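Local structure of probable glutaredoxin ssr2061 (Synechocystis sp., 4MJE) at residues R31-K39 / I84-D94. The protein probably reduces low-molecular-weight and protein disulfides as a glutathione-dependent disulfide oxidoreductase of the glutaredoxin family. The protein carries 1 engineered substitution. Residues are numbered along the deposited sequence; the frame is centred on the assembly and turned at random. Where two conformers were deposited one is given.
Sequences RALALLKLK and IYALDGAGKLD. Engineered in segment 31-39: Leu38 (natural residue Arg).
Helix 31-39 and helix 84-89 run in roughly the same direction, their axes 41° apart and 11.0 Å at closest approach, with Ala32 nearest Ile84 and Lys39 nearest Asp94 by CA. In the thioredoxin fold of this glutaredoxin, helix 27-39 lies against the sheet, Ala32 and Leu36 resting on Ile20 of strand 18-22, while helices 81-89 and 93-97 pack alongside that helix. The contact illustrates how one knob can organise such packing: Leu35 sits in a hole formed by Ile84, Tyr85, Asp88 and Leu93. Because its CG stands anti to the backbone N (chi1 -176°), the side chain extends toward helix 84-89, and Leu35 CD2 settles over the centre of the Tyr85 ring, 3.8 Å from the centroid, as a CH-pi contact. Leu35 CD2 also reaches Leu93 CD2 at 4.0 Å. In the conformer given, Ile84 CD1 lies 3.7 Å from Leu36 CD2.

At one end, Tyr85 OH donates to Arg31 O at 2.7 Å, arriving above the carbonyl plane; Leu35 N bonds this oxygen from the opposite face, so the carbonyl serves both its own helix and the neighbouring one. Arg31 CG lies 3.2 Å from Tyr85 OH. A phenylalanine in place of Tyr85 lacks the hydroxyl, and would probably leave Arg31 O with the Leu35 N bond alone of the two described, the ring no longer tied to that carbonyl.

Toward the other end, Lys39 bends at chi2 (-67°) and carries its ammonium between two carboxylates, a salt-bridge network linking Asp88 and Asp94, on the two sides of the turn at Gly91, to the end of segment 31-39. Lys39 NZ meets Asp88 OD2 at 2.8 Å and Asp94 OD2 at 2.8 Å, each on the syn side and tilted out of the carboxylate plane.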
loop_
_atom_site.group_PDB
_atom_site.type_symbol
_atom_site.label_atom_id
_atom_site.label_comp_id
_atom_site.label_asym_id
_atom_site.label_seq_id
_atom_site.Cartn_x
_atom_site.Cartn_y
_atom_site.Cartn_z
ATOM N N ARG A 31 1.019 -11.470 5.532
ATOM C CA ARG A 31 1.861 -10.759 6.484
ATOM C C ARG A 31 1.892 -9.250 6.195
ATOM O O ARG A 31 1.900 -8.423 7.115
ATOM C CB ARG A 31 3.279 -11.342 6.450
ATOM C CG ARG A 31 4.215 -10.872 7.548
ATOM C CD ARG A 31 5.540 -11.598 7.511
ATOM N NE ARG A 31 5.335 -13.033 7.656
ATOM C CZ ARG A 31 6.193 -13.969 7.259
ATOM N NH1 ARG A 31 7.345 -13.633 6.692
ATOM N NH2 ARG A 31 5.887 -15.247 7.432
ATOM N N ALA A 32 1.942 -8.878 4.918
ATOM C CA ALA A 32 1.969 -7.470 4.530
ATOM C C ALA A 32 0.626 -6.823 4.882
ATOM O O ALA A 32 0.563 -5.708 5.394
ATOM C CB ALA A 32 2.260 -7.354 3.048
ATOM N N LEU A 33 -0.469 -7.526 4.613
ATOM C CA LEU A 33 -1.795 -7.035 4.973
ATOM C C LEU A 33 -1.914 -6.814 6.470
ATOM O O LEU A 33 -2.495 -5.818 6.900
ATOM C CB LEU A 33 -2.868 -8.009 4.515
ATOM C CG LEU A 33 -3.147 -8.035 3.008
ATOM C CD1 LEU A 33 -3.990 -9.274 2.667
ATOM C CD2 LEU A 33 -3.818 -6.778 2.511
ATOM N N ALA A 34 -1.349 -7.716 7.262
ATOM C CA ALA A 34 -1.395 -7.564 8.701
ATOM C C ALA A 34 -0.725 -6.280 9.140
ATOM O O ALA A 34 -1.245 -5.581 9.999
ATOM C CB ALA A 34 -0.752 -8.737 9.377
ATOM N N LEU A 35 0.419 -5.959 8.556
ATOM C CA LEU A 35 1.136 -4.754 8.929
ATOM C C LEU A 35 0.326 -3.490 8.590
ATOM O O LEU A 35 0.212 -2.566 9.405
ATOM C CB LEU A 35 2.499 -4.710 8.245
ATOM C CG LEU A 35 3.391 -3.526 8.639
ATOM C CD1 LEU A 35 3.623 -3.417 10.154
ATOM C CD2 LEU A 35 4.707 -3.634 7.929
ATOM N N LEU A 36 -0.250 -3.445 7.392
ATOM C CA LEU A 36 -1.048 -2.300 6.977
ATOM C C LEU A 36 -2.270 -2.127 7.867
ATOM O O LEU A 36 -2.621 -1.011 8.238
ATOM C CB LEU A 36 -1.446 -2.426 5.503
ATOM C CG LEU A 36 -0.284 -2.345 4.506
ATOM C CD1 LEU A 36 -0.746 -2.699 3.101
ATOM C CD2 LEU A 36 0.339 -0.957 4.522
ATOM N N LYS A 37 -2.918 -3.238 8.203
ATOM C CA LYS A 37 -4.071 -3.204 9.078
ATOM C C LYS A 37 -3.665 -2.718 10.468
ATOM O O LYS A 37 -4.364 -1.916 11.065
ATOM C CB LYS A 37 -4.767 -4.566 9.117
ATOM C CG LYS A 37 -5.445 -4.899 7.809
ATOM C CD LYS A 37 -6.044 -6.265 7.854
ATOM C CE LYS A 37 -6.846 -6.547 6.600
ATOM N NZ LYS A 37 -7.428 -7.927 6.669
ATOM N N LEU A 38 -2.526 -3.156 10.985
ATOM C CA LEU A 38 -2.113 -2.754 12.325
ATOM C C LEU A 38 -1.760 -1.260 12.380
ATOM O O LEU A 38 -1.880 -0.634 13.435
ATOM C CB LEU A 38 -0.969 -3.652 12.804
ATOM C CG LEU A 38 -1.436 -5.094 13.091
ATOM C CD1 LEU A 38 -0.244 -6.025 13.308
ATOM C CD2 LEU A 38 -2.377 -5.176 14.303
ATOM N N LYS A 39 -1.308 -0.681 11.270
ATOM C CA LYS A 39 -1.098 0.767 11.197
ATOM C C LYS A 39 -2.416 1.567 11.226
ATOM O O LYS A 39 -2.419 2.753 11.557
ATOM C CB LYS A 39 -0.291 1.142 9.934
ATOM C CG LYS A 39 1.114 0.580 9.874
ATOM C CD LYS A 39 1.979 1.196 10.933
ATOM C CE LYS A 39 3.421 0.783 10.762
ATOM N NZ LYS A 39 4.262 1.344 11.819
ATOM N N ILE A 84 8.401 -3.668 2.957
ATOM C CA ILE A 84 7.620 -2.853 3.856
ATOM C C ILE A 84 8.019 -3.090 5.318
ATOM O O ILE A 84 8.139 -2.144 6.104
ATOM C CB ILE A 84 6.112 -3.028 3.608
ATOM C CG1 ILE A 84 5.350 -1.928 4.341
ATOM C CG2 ILE A 84 5.615 -4.412 4.019
ATOM C CD1 ILE A 84 3.895 -1.796 3.911
ATOM N N TYR A 85 8.266 -4.349 5.664
ATOM C CA TYR A 85 8.710 -4.673 7.007
ATOM C C TYR A 85 10.092 -4.081 7.285
ATOM O O TYR A 85 10.360 -3.628 8.406
ATOM C CB TYR A 85 8.700 -6.183 7.264
ATOM C CG TYR A 85 7.364 -6.692 7.740
ATOM C CD1 TYR A 85 7.097 -6.828 9.084
ATOM C CD2 TYR A 85 6.374 -7.018 6.841
ATOM C CE1 TYR A 85 5.879 -7.277 9.529
ATOM C CE2 TYR A 85 5.143 -7.476 7.267
ATOM C CZ TYR A 85 4.897 -7.614 8.620
ATOM O OH TYR A 85 3.688 -8.073 9.081
ATOM N N ALA A 86 10.977 -4.070 6.286
ATOM C CA ALA A 86 12.298 -3.467 6.453
ATOM C C ALA A 86 12.160 -1.966 6.711
ATOM O O ALA A 86 12.792 -1.417 7.611
ATOM C CB ALA A 86 13.197 -3.747 5.228
ATOM N N LEU A 87 11.318 -1.292 5.942
ATOM C CA LEU A 87 11.082 0.128 6.169
ATOM C C LEU A 87 10.566 0.376 7.578
ATOM O O LEU A 87 10.995 1.313 8.239
ATOM C CB LEU A 87 10.082 0.692 5.155
ATOM C CG LEU A 87 10.586 0.927 3.738
ATOM C CD1 LEU A 87 9.429 1.142 2.791
ATOM C CD2 LEU A 87 11.533 2.126 3.680
ATOM N N ASP A 88 9.630 -0.439 8.039
ATOM C CA ASP A 88 9.099 -0.230 9.378
ATOM C C ASP A 88 10.188 -0.442 10.446
ATOM O O ASP A 88 10.292 0.320 11.404
ATOM C CB ASP A 88 7.896 -1.120 9.656
ATOM C CG ASP A 88 7.046 -0.610 10.817
ATOM O OD1 ASP A 88 6.526 -1.457 11.577
ATOM O OD2 ASP A 88 6.877 0.631 10.948
ATOM N N GLY A 89 11.031 -1.449 10.260
ATOM C CA GLY A 89 12.100 -1.706 11.210
ATOM C C GLY A 89 13.143 -0.614 11.269
ATOM O O GLY A 89 13.808 -0.425 12.292
ATOM N N ALA A 90 13.287 0.101 10.161
ATOM C CA ALA A 90 14.215 1.218 10.076
ATOM C C ALA A 90 13.599 2.516 10.573
ATOM O O ALA A 90 14.288 3.528 10.641
ATOM C CB ALA A 90 14.691 1.397 8.643
ATOM N N GLY A 91 12.308 2.475 10.897
ATOM C CA GLY A 91 11.585 3.659 11.322
ATOM C C GLY A 91 11.157 4.562 10.188
ATOM O O GLY A 91 10.863 5.731 10.422
ATOM N N LYS A 92 11.062 4.019 8.982
ATOM C CA LYS A 92 10.827 4.819 7.798
ATOM C C LYS A 92 9.467 4.574 7.158
ATOM O O LYS A 92 9.157 5.207 6.144
ATOM C CB LYS A 92 11.906 4.532 6.765
ATOM C CG LYS A 92 13.284 4.972 7.186
ATOM C CD LYS A 92 14.247 4.781 6.063
ATOM C CE LYS A 92 15.577 5.392 6.375
ATOM N NZ LYS A 92 16.613 4.570 5.705
ATOM N N LEU A 93 8.645 3.691 7.709
ATOM C CA LEU A 93 7.353 3.429 7.092
ATOM C C LEU A 93 6.340 4.482 7.496
ATOM O O LEU A 93 5.634 5.009 6.639
ATOM C CB LEU A 93 6.836 2.042 7.465
ATOM C CG LEU A 93 5.524 1.644 6.786
ATOM C CD1 LEU A 93 5.582 1.745 5.266
ATOM C CD2 LEU A 93 5.166 0.232 7.197
ATOM N N ASP A 94 6.255 4.800 8.780
ATOM C CA ASP A 94 5.265 5.771 9.217
ATOM C C ASP A 94 5.312 7.103 8.422
ATOM O O ASP A 94 4.283 7.579 7.972
ATOM C CB ASP A 94 5.359 6.011 10.730
ATOM C CG ASP A 94 4.885 4.811 11.557
ATOM O OD1 ASP A 94 5.318 4.682 12.725
ATOM O OD2 ASP A 94 4.086 4.013 11.055
#